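Local coordinates for spore germination protein B3 (Bacillus subtilis subsp. subtilis, PDB 3N54) that takes part in the spore germination response to the mixture of L-asparagine, glucose, fructose and potassium ions as a lipoprotein component of a germinant receptor, at residues S103-A108 with M147-I152; Y163-Q168 with G183-G188; S205-T210 with I249-K254. One frame throughout, in Å; residues are numbered along the deposited sequence.

Contact 1: S103-A108 with M147-I152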
loop_
_atom_site.group_PDB
_atom_site.type_symbol
_atom_site.label_atom_id
_atom_site.label_comp_id
_atom_site.label_asym_id
_atom_site.label_seq_id
_atom_site.Cartn_x
_atom_site.Cartn_y
_atom_site.Cartn_z
ATOM N N SER A 103 6.321 11.881 -8.383
ATOM C CA SER A 103 6.174 10.593 -9.054
ATOM C C SER A 103 7.006 9.422 -8.479
ATOM O O SER A 103 6.925 8.311 -9.004
ATOM C CB SER A 103 6.522 10.765 -10.532
ATOM O OG SER A 103 7.883 11.095 -10.675
ATOM N N SER A 104 7.801 9.651 -7.435
ATOM C CA SER A 104 8.526 8.558 -6.786
ATOM C C SER A 104 7.518 7.551 -6.238
ATOM O O SER A 104 6.526 7.947 -5.630
ATOM C CB SER A 104 9.399 9.068 -5.639
ATOM O OG SER A 104 10.340 10.023 -6.083
ATOM N N TYR A 105 7.769 6.261 -6.444
ATOM C CA TYR A 105 6.843 5.223 -5.995
ATOM C C TYR A 105 7.070 4.846 -4.542
ATOM O O TYR A 105 8.199 4.823 -4.066
ATOM C CB TYR A 105 6.997 3.950 -6.829
ATOM C CG TYR A 105 6.673 4.090 -8.292
ATOM C CD1 TYR A 105 5.358 4.106 -8.729
ATOM C CD2 TYR A 105 7.680 4.165 -9.244
ATOM C CE1 TYR A 105 5.049 4.213 -10.082
ATOM C CE2 TYR A 105 7.387 4.276 -10.595
ATOM C CZ TYR A 105 6.070 4.303 -11.008
ATOM O OH TYR A 105 5.770 4.417 -12.352
ATOM N N LEU A 106 5.983 4.518 -3.856
ATOM C CA LEU A 106 6.036 4.056 -2.482
ATOM C C LEU A 106 5.397 2.672 -2.422
ATOM O O LEU A 106 4.287 2.485 -2.925
ATOM C CB LEU A 106 5.295 5.019 -1.569
ATOM C CG LEU A 106 5.323 4.658 -0.084
ATOM C CD1 LEU A 106 6.746 4.749 0.447
ATOM C CD2 LEU A 106 4.365 5.548 0.720
ATOM N N MET A 107 6.095 1.711 -1.816
ATOM C CA MET A 107 5.601 0.344 -1.726
ATOM C C MET A 107 5.912 -0.319 -0.401
ATOM O O MET A 107 6.789 0.122 0.341
ATOM C CB MET A 107 6.188 -0.502 -2.837
ATOM C CG MET A 107 5.854 0.039 -4.181
ATOM S SD MET A 107 5.755 -1.247 -5.375
ATOM C CE MET A 107 5.054 -0.332 -6.750
ATOM N N ALA A 108 5.171 -1.394 -0.139
ATOM C CA ALA A 108 5.257 -2.124 1.108
ATOM C C ALA A 108 5.839 -3.505 0.868
ATOM O O ALA A 108 5.573 -4.136 -0.153
ATOM C CB ALA A 108 3.876 -2.243 1.742
ATOM N N MET A 147 -1.595 -1.159 -7.614
ATOM C CA MET A 147 -1.909 -0.622 -6.285
ATOM C C MET A 147 -1.074 0.627 -5.941
ATOM O O MET A 147 -0.201 0.572 -5.069
ATOM C CB MET A 147 -1.728 -1.689 -5.191
ATOM C CG MET A 147 -2.969 -2.454 -4.812
ATOM S SD MET A 147 -4.327 -1.351 -4.416
ATOM C CE MET A 147 -3.460 -0.041 -3.542
ATOM N N ILE A 148 -1.295 1.749 -6.626
ATOM C CA ILE A 148 -2.159 1.879 -7.792
ATOM C C ILE A 148 -1.361 1.977 -9.107
ATOM O O ILE A 148 -1.954 1.858 -10.181
ATOM C CB ILE A 148 -3.139 3.102 -7.635
ATOM C CG1 ILE A 148 -4.071 3.242 -8.852
ATOM C CG2 ILE A 148 -2.371 4.404 -7.403
ATOM C CD1 ILE A 148 -5.338 4.054 -8.583
ATOM N N PRO A 149 -0.019 2.153 -9.052
ATOM C CA PRO A 149 0.980 2.251 -7.981
ATOM C C PRO A 149 0.924 3.567 -7.198
ATOM O O PRO A 149 0.766 4.636 -7.788
ATOM C CB PRO A 149 2.306 2.153 -8.739
ATOM C CG PRO A 149 2.011 2.735 -10.049
ATOM C CD PRO A 149 0.620 2.299 -10.374
ATOM N N LEU A 150 1.051 3.469 -5.879
ATOM C CA LEU A 150 0.991 4.632 -5.010
ATOM C C LEU A 150 2.255 5.464 -5.166
ATOM O O LEU A 150 3.366 4.952 -5.083
ATOM C CB LEU A 150 0.827 4.206 -3.553
ATOM C CG LEU A 150 0.585 5.329 -2.540
ATOM C CD1 LEU A 150 -0.696 6.082 -2.866
ATOM C CD2 LEU A 150 0.539 4.774 -1.127
ATOM N N ARG A 151 2.071 6.751 -5.413
ATOM C CA ARG A 151 3.182 7.671 -5.527
ATOM C C ARG A 151 3.230 8.554 -4.288
ATOM O O ARG A 151 2.214 8.790 -3.639
ATOM C CB ARG A 151 3.062 8.483 -6.813
ATOM C CG ARG A 151 3.197 7.591 -8.039
ATOM C CD ARG A 151 2.884 8.295 -9.335
ATOM N NE ARG A 151 2.748 7.333 -10.434
ATOM C CZ ARG A 151 3.734 6.922 -11.236
ATOM N NH1 ARG A 151 4.982 7.368 -11.089
ATOM N NH2 ARG A 151 3.467 6.045 -12.200
ATOM N N ILE A 152 4.438 8.987 -3.953
ATOM C CA ILE A 152 4.707 9.859 -2.812
ATOM C C ILE A 152 3.754 11.049 -2.730
ATOM O O ILE A 152 3.306 11.403 -1.650
ATOM C CB ILE A 152 6.175 10.370 -2.866
ATOM C CG1 ILE A 152 7.117 9.306 -2.306
ATOM C CG2 ILE A 152 6.340 11.669 -2.091
ATOM C CD1 ILE A 152 6.912 9.018 -0.839
HETATM O O HOH W 1 2.039 1.164 -3.769
#
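Tyr-105 and Arg-151 form a single beta bridge, their CA atoms 4.4 Å apart, where 103-108 and 147-152 meet with end-to-end directions 110° apart. The bridge ties strand 105-109, part of the mixed five-stranded sheet, to the irregular chain leading into helix 152-160, for which Arg-151 is the N-cap residue. Two nearly straight backbone bonds hold it: Leu-106 N to Leu-150 O (2.9 Å, 173°), and Ile-152 N to Ser-104 O, the latter almost in line with the carbonyl bond. The side chains of Tyr-105 and Arg-151 then run side by side in the same direction, ring and guanidinium planes 45° apart, with Tyr-105 CE1 lying over one face of the guanidinium group. Arg-151 reaches this place with its chain extended from CG to NE. Its NH2 gives a weak hydrogen bond to Tyr-105 OH, and NH1 another weak one to Ser-103 O. Pro-149, preceded by a cis peptide, sets CG 3.4 Å from Tyr-105 CE1. On the buried side, Leu-106 and Leu-150 both touch Ala-155 of the helix. A water donates to Leu-106 O and Met-147 O, 2.7 Å from each, and accepts from Leu-150 N.

Contact 2: Y163-Q168 with G183-G188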
loop_
_atom_site.group_PDB
_atom_site.type_symbol
_atom_site.label_atom_id
_atom_site.label_comp_id
_atom_site.label_asym_id
_atom_site.label_seq_id
_atom_site.Cartn_x
_atom_site.Cartn_y
_atom_site.Cartn_z
ATOM N N TYR A 163 -6.694 10.072 5.899
ATOM C CA TYR A 163 -7.261 8.953 5.148
ATOM C C TYR A 163 -6.511 7.669 5.403
ATOM O O TYR A 163 -5.289 7.678 5.531
ATOM C CB TYR A 163 -7.230 9.222 3.647
ATOM C CG TYR A 163 -8.284 10.185 3.182
ATOM C CD1 TYR A 163 -9.563 9.741 2.853
ATOM C CD2 TYR A 163 -8.012 11.536 3.077
ATOM C CE1 TYR A 163 -10.538 10.627 2.429
ATOM C CE2 TYR A 163 -8.972 12.421 2.655
ATOM C CZ TYR A 163 -10.235 11.964 2.330
ATOM O OH TYR A 163 -11.188 12.854 1.907
ATOM N N SER A 164 -7.264 6.575 5.509
ATOM C CA SER A 164 -6.696 5.243 5.455
ATOM C C SER A 164 -6.563 4.926 3.973
ATOM O O SER A 164 -7.329 5.433 3.154
ATOM C CB SER A 164 -7.585 4.215 6.148
ATOM O OG SER A 164 -7.602 4.397 7.553
ATOM N N TYR A 165 -5.593 4.098 3.616
ATOM C CA TYR A 165 -5.363 3.775 2.209
ATOM C C TYR A 165 -4.561 2.496 2.037
ATOM O O TYR A 165 -4.012 1.951 3.001
ATOM C CB TYR A 165 -4.642 4.935 1.504
ATOM C CG TYR A 165 -3.319 5.307 2.123
ATOM C CD1 TYR A 165 -3.258 6.183 3.198
ATOM C CD2 TYR A 165 -2.125 4.784 1.633
ATOM C CE1 TYR A 165 -2.043 6.530 3.773
ATOM C CE2 TYR A 165 -0.904 5.121 2.204
ATOM C CZ TYR A 165 -0.870 5.995 3.270
ATOM O OH TYR A 165 0.334 6.339 3.843
ATOM N N LEU A 166 -4.509 2.023 0.797
ATOM C CA LEU A 166 -3.768 0.826 0.465
ATOM C C LEU A 166 -2.453 1.188 -0.220
ATOM O O LEU A 166 -2.339 2.212 -0.882
ATOM C CB LEU A 166 -4.598 -0.085 -0.438
ATOM C CG LEU A 166 -5.930 -0.617 0.109
ATOM C CD1 LEU A 166 -6.669 -1.423 -0.961
ATOM C CD2 LEU A 166 -5.735 -1.452 1.374
ATOM N N ILE A 167 -1.472 0.318 -0.047
ATOM C CA ILE A 167 -0.174 0.435 -0.671
ATOM C C ILE A 167 0.185 -0.940 -1.241
ATOM O O ILE A 167 0.067 -1.939 -0.541
ATOM C CB ILE A 167 0.864 0.891 0.359
ATOM C CG1 ILE A 167 2.266 0.928 -0.248
ATOM C CG2 ILE A 167 0.843 -0.027 1.560
ATOM C CD1 ILE A 167 3.310 1.531 0.696
ATOM N N GLN A 168 0.604 -0.992 -2.504
ATOM C CA GLN A 168 1.003 -2.249 -3.141
ATOM C C GLN A 168 2.051 -2.972 -2.308
ATOM O O GLN A 168 3.022 -2.364 -1.890
ATOM C CB GLN A 168 1.591 -2.004 -4.533
ATOM C CG GLN A 168 2.080 -3.275 -5.239
ATOM C CD GLN A 168 0.951 -4.222 -5.577
ATOM O OE1 GLN A 168 0.027 -3.853 -6.297
ATOM N NE2 GLN A 168 1.027 -5.459 -5.078
ATOM N N GLY A 183 -0.813 -3.540 1.510
ATOM C CA GLY A 183 -0.755 -3.204 2.921
ATOM C C GLY A 183 -1.892 -2.249 3.196
ATOM O O GLY A 183 -2.309 -1.512 2.303
ATOM N N ILE A 184 -2.406 -2.270 4.423
ATOM C CA ILE A 184 -3.481 -1.380 4.834
ATOM C C ILE A 184 -2.922 -0.380 5.836
ATOM O O ILE A 184 -2.536 -0.765 6.934
ATOM C CB ILE A 184 -4.645 -2.153 5.493
ATOM C CG1 ILE A 184 -5.125 -3.297 4.596
ATOM C CG2 ILE A 184 -5.800 -1.210 5.808
ATOM C CD1 ILE A 184 -6.015 -4.300 5.322
ATOM N N ILE A 185 -2.871 0.894 5.452
ATOM C CA ILE A 185 -2.372 1.955 6.320
ATOM C C ILE A 185 -3.562 2.663 6.951
ATOM O O ILE A 185 -4.440 3.165 6.251
ATOM C CB ILE A 185 -1.508 2.993 5.547
ATOM C CG1 ILE A 185 -0.446 2.300 4.682
ATOM C CG2 ILE A 185 -0.848 3.961 6.511
ATOM C CD1 ILE A 185 0.479 1.377 5.451
ATOM N N LYS A 186 -3.600 2.691 8.278
ATOM C CA LYS A 186 -4.731 3.272 8.988
ATOM C C LYS A 186 -4.525 4.760 9.252
ATOM O O LYS A 186 -3.412 5.207 9.518
ATOM C CB LYS A 186 -4.967 2.534 10.301
ATOM C CG LYS A 186 -6.261 2.925 11.013
ATOM C CD LYS A 186 -6.586 1.920 12.084
ATOM C CE LYS A 186 -7.940 2.157 12.726
ATOM N NZ LYS A 186 -8.387 0.881 13.395
ATOM N N ARG A 187 -5.621 5.509 9.182
ATOM C CA ARG A 187 -5.613 6.955 9.393
ATOM C C ARG A 187 -5.182 7.289 10.812
ATOM O O ARG A 187 -5.261 6.447 11.709
ATOM C CB ARG A 187 -7.001 7.536 9.113
ATOM C CG ARG A 187 -8.067 7.260 10.191
ATOM C CD ARG A 187 -9.388 6.784 9.580
ATOM N NE ARG A 187 -9.744 7.536 8.379
ATOM C CZ ARG A 187 -10.456 7.063 7.354
ATOM N NH1 ARG A 187 -10.916 5.818 7.344
ATOM N NH2 ARG A 187 -10.690 7.849 6.311
ATOM N N GLY A 188 -4.728 8.521 11.007
ATOM C CA GLY A 188 -4.266 8.975 12.312
ATOM C C GLY A 188 -2.874 8.451 12.611
ATOM O O GLY A 188 -1.896 9.198 12.544
#
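Arg-187 folds back over Ser-164 across the contact. Its CB lies 3.6 Å from Ser-164 OG and also touches the carbonyl carbon of Tyr-163. The first torsion (chi1 74°) sets CG between the backbone N and the carbonyl carbon, still 3.9 Å from Ser-164 OG, and bends at chi2 and chi3 return the chain, bringing CD past that oxygen again. One face of the guanidinium group is turned to the Tyr-163 to Ser-164 peptide, with Ser-164 N 3.6 Å above its plane and over its centre. NE bonds to Gly-162 O, NH1 forms a salt bridge with Asp-326, and NH2 lies nearest Ser-164 N and Tyr-163 CA, oblique to the Tyr-163 ring. Ser-164 OG accepts Arg-187 N (2.8 Å) and is also hydrogen-bonded to Thr-301 OG1. A methionine in place of Arg-187 would probably leave Asp-326 without this charged mate and Gly-162 O without this donor. Beyond this end runs an antiparallel beta hairpin of strands 165-172 and 177-186, in which Tyr-165 with Ile-185 and Ile-167 with Gly-183 are hydrogen-bonded pairs. Ile-185 brings CB over one face of the Tyr-165 ring, 3.9 Å from its centroid and 15° off the normal, a CH-pi contact. Ile-185 CG1 touches Ile-167 CG2 on the same face. Leu-166 and Ile-184, a non-hydrogen-bonded pair, project from the other, Leu-166 CD2 3.8 Å from Ile-184 CG1.

Contact 3: S205-T210 with I249-K254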
loop_
_atom_site.group_PDB
_atom_site.type_symbol
_atom_site.label_atom_id
_atom_site.label_comp_id
_atom_site.label_asym_id
_atom_site.label_seq_id
_atom_site.Cartn_x
_atom_site.Cartn_y
_atom_site.Cartn_z
ATOM N N SER A 205 -10.647 -4.114 -5.554
ATOM C CA SER A 205 -10.447 -3.189 -6.669
ATOM C C SER A 205 -11.516 -3.329 -7.755
ATOM O O SER A 205 -11.884 -2.342 -8.397
ATOM C CB SER A 205 -9.070 -3.411 -7.290
ATOM O OG SER A 205 -8.864 -2.513 -8.371
ATOM N N TRP A 206 -11.993 -4.560 -7.958
ATOM C CA TRP A 206 -13.009 -4.874 -8.965
ATOM C C TRP A 206 -14.335 -4.228 -8.603
ATOM O O TRP A 206 -14.967 -3.567 -9.429
ATOM C CB TRP A 206 -13.193 -6.395 -9.055
ATOM C CG TRP A 206 -13.886 -6.929 -10.283
ATOM C CD1 TRP A 206 -14.959 -6.394 -10.939
ATOM C CD2 TRP A 206 -13.583 -8.159 -10.955
ATOM N NE1 TRP A 206 -15.319 -7.200 -11.996
ATOM C CE2 TRP A 206 -14.488 -8.287 -12.027
ATOM C CE3 TRP A 206 -12.619 -9.155 -10.762
ATOM C CZ2 TRP A 206 -14.461 -9.372 -12.903
ATOM C CZ3 TRP A 206 -12.593 -10.236 -11.632
ATOM C CH2 TRP A 206 -13.511 -10.337 -12.689
ATOM N N VAL A 207 -14.756 -4.439 -7.361
ATOM C CA VAL A 207 -16.031 -3.929 -6.872
ATOM C C VAL A 207 -16.019 -2.399 -6.761
ATOM O O VAL A 207 -17.025 -1.753 -7.047
ATOM C CB VAL A 207 -16.400 -4.573 -5.516
ATOM C CG1 VAL A 207 -17.693 -3.990 -4.963
ATOM C CG2 VAL A 207 -16.534 -6.090 -5.673
ATOM N N MET A 208 -14.879 -1.827 -6.374
ATOM C CA MET A 208 -14.750 -0.374 -6.246
ATOM C C MET A 208 -14.566 0.333 -7.590
ATOM O O MET A 208 -14.647 1.556 -7.653
ATOM C CB MET A 208 -13.592 -0.020 -5.310
ATOM C CG MET A 208 -13.789 -0.501 -3.879
ATOM S SD MET A 208 -15.274 0.144 -3.092
ATOM C CE MET A 208 -14.899 1.896 -3.095
ATOM N N GLY A 209 -14.309 -0.422 -8.657
ATOM C CA GLY A 209 -14.197 0.162 -9.998
ATOM C C GLY A 209 -12.826 0.697 -10.374
ATOM O O GLY A 209 -12.670 1.312 -11.424
ATOM N N THR A 210 -11.829 0.458 -9.529
ATOM C CA THR A 210 -10.464 0.889 -9.799
ATOM C C THR A 210 -9.655 -0.162 -10.557
ATOM O O THR A 210 -8.492 0.067 -10.873
ATOM C CB THR A 210 -9.729 1.212 -8.490
ATOM O OG1 THR A 210 -9.842 0.096 -7.593
ATOM C CG2 THR A 210 -10.323 2.450 -7.841
ATOM N N ILE A 249 -23.997 -0.761 -4.244
ATOM C CA ILE A 249 -22.913 -0.820 -5.206
ATOM C C ILE A 249 -23.335 -1.633 -6.418
ATOM O O ILE A 249 -23.784 -2.774 -6.290
ATOM C CB ILE A 249 -21.654 -1.445 -4.587
ATOM C CG1 ILE A 249 -21.185 -0.599 -3.398
ATOM C CG2 ILE A 249 -20.556 -1.581 -5.637
ATOM C CD1 ILE A 249 -19.849 -1.025 -2.816
ATOM N N SER A 250 -23.188 -1.032 -7.591
ATOM C CA SER A 250 -23.519 -1.669 -8.849
ATOM C C SER A 250 -22.229 -1.908 -9.609
ATOM O O SER A 250 -21.418 -1.000 -9.744
ATOM C CB SER A 250 -24.455 -0.776 -9.663
ATOM O OG SER A 250 -24.851 -1.410 -10.864
ATOM N N VAL A 251 -22.030 -3.132 -10.086
ATOM C CA VAL A 251 -20.839 -3.482 -10.850
ATOM C C VAL A 251 -21.262 -4.031 -12.205
ATOM O O VAL A 251 -22.008 -5.007 -12.283
ATOM C CB VAL A 251 -19.965 -4.532 -10.113
ATOM C CG1 VAL A 251 -18.790 -4.960 -10.976
ATOM C CG2 VAL A 251 -19.472 -3.984 -8.784
ATOM N N LYS A 252 -20.798 -3.382 -13.268
ATOM C CA LYS A 252 -21.042 -3.831 -14.628
ATOM C C LYS A 252 -19.693 -4.115 -15.270
ATOM O O LYS A 252 -18.854 -3.222 -15.372
ATOM C CB LYS A 252 -21.817 -2.779 -15.422
ATOM C CG LYS A 252 -23.264 -2.615 -14.976
ATOM C CD LYS A 252 -24.036 -1.671 -15.896
ATOM C CE LYS A 252 -25.526 -1.678 -15.578
ATOM N NZ LYS A 252 -26.318 -0.868 -16.550
ATOM N N THR A 253 -19.488 -5.360 -15.687
ATOM C CA THR A 253 -18.217 -5.791 -16.251
ATOM C C THR A 253 -18.421 -6.580 -17.539
ATOM O O THR A 253 -19.282 -7.454 -17.608
ATOM C CB THR A 253 -17.450 -6.687 -15.254
ATOM O OG1 THR A 253 -17.454 -6.084 -13.955
ATOM C CG2 THR A 253 -16.012 -6.912 -15.711
ATOM N N LYS A 254 -17.627 -6.256 -18.554
ATOM C CA LYS A 254 -17.622 -6.979 -19.817
ATOM C C LYS A 254 -16.311 -7.749 -19.887
ATOM O O LYS A 254 -15.266 -7.224 -19.496
ATOM C CB LYS A 254 -17.749 -6.018 -20.999
ATOM C CG LYS A 254 -19.079 -5.279 -21.067
ATOM C CD LYS A 254 -19.157 -4.394 -22.307
ATOM C CE LYS A 254 -20.530 -3.752 -22.473
ATOM N NZ LYS A 254 -20.603 -2.885 -23.688
#
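A chi1 of -163° turns CG of Trp-206 to the far side from its own amide nitrogen and carries the indole from helix 198-208 to the strand, where Thr-253 holds OG1 beside its own backbone N. The two side chains cross at about a right angle, and Trp-206 NE1 donates to Thr-253 OG1 at 3.1 Å with an N-H...O angle of 164°. The hydroxyl oxygen sits at the edge of the indole, only 7° out of the ring plane, so the bond fits the direction of the N-H. Thr-253 OG1 is also hydrogen-bonded to Ser-232 OG, which gives this buried hydroxyl two partners. The methyl of the same threonine, CG2, lies 4.0 Å from Trp-206 CZ2, and the Phe-340 ring meets the indole nearly parallel to it.

Along the strand the contact turns mainly apolar. Val-251 spreads its two methyls between neighbouring helix residues: CG1 lies 4.1 Å from Trp-206 CD1, and CG2 rests against the helix backbone, 3.7 Å from Val-207 O. Val-207 CG1 packs 3.8 Å from Ile-249 CG2, with the side chains again about perpendicular. Leu-284 of helix 271-299 touches both Trp-206 and Val-207. The alternate residues Ile-249, Val-251 and Thr-253 thus present one face of a mixed four-stranded sheet to a helix whose end is closed by a Schellman motif at Gly-209: helix-on-sheet packing, the helix lying against one face of the sheet.

Overall arrangement
Contacts 1 and 2 belong to the same mixed sheet and touch each other: strands 105-109 and 165-172 are neighbours, Ala-108 N probably bonds to Gln-168 O and Gln-168 N to Met-147 O, and their centres are about 12 Å apart. Contact 1 is partly buried and held by two backbone bonds, supplemented by a bridging water and weak arginine bonds, whereas contact 2 is buried and built on regular strand pairing. Contact 3 is buried as well, but in a separate four-stranded sheet, its centre about 22 and 21 Å from those of contacts 1 and 2. There no backbone hydrogen bonds cross; side-chain packing and one indole N-H bond do most of the joining.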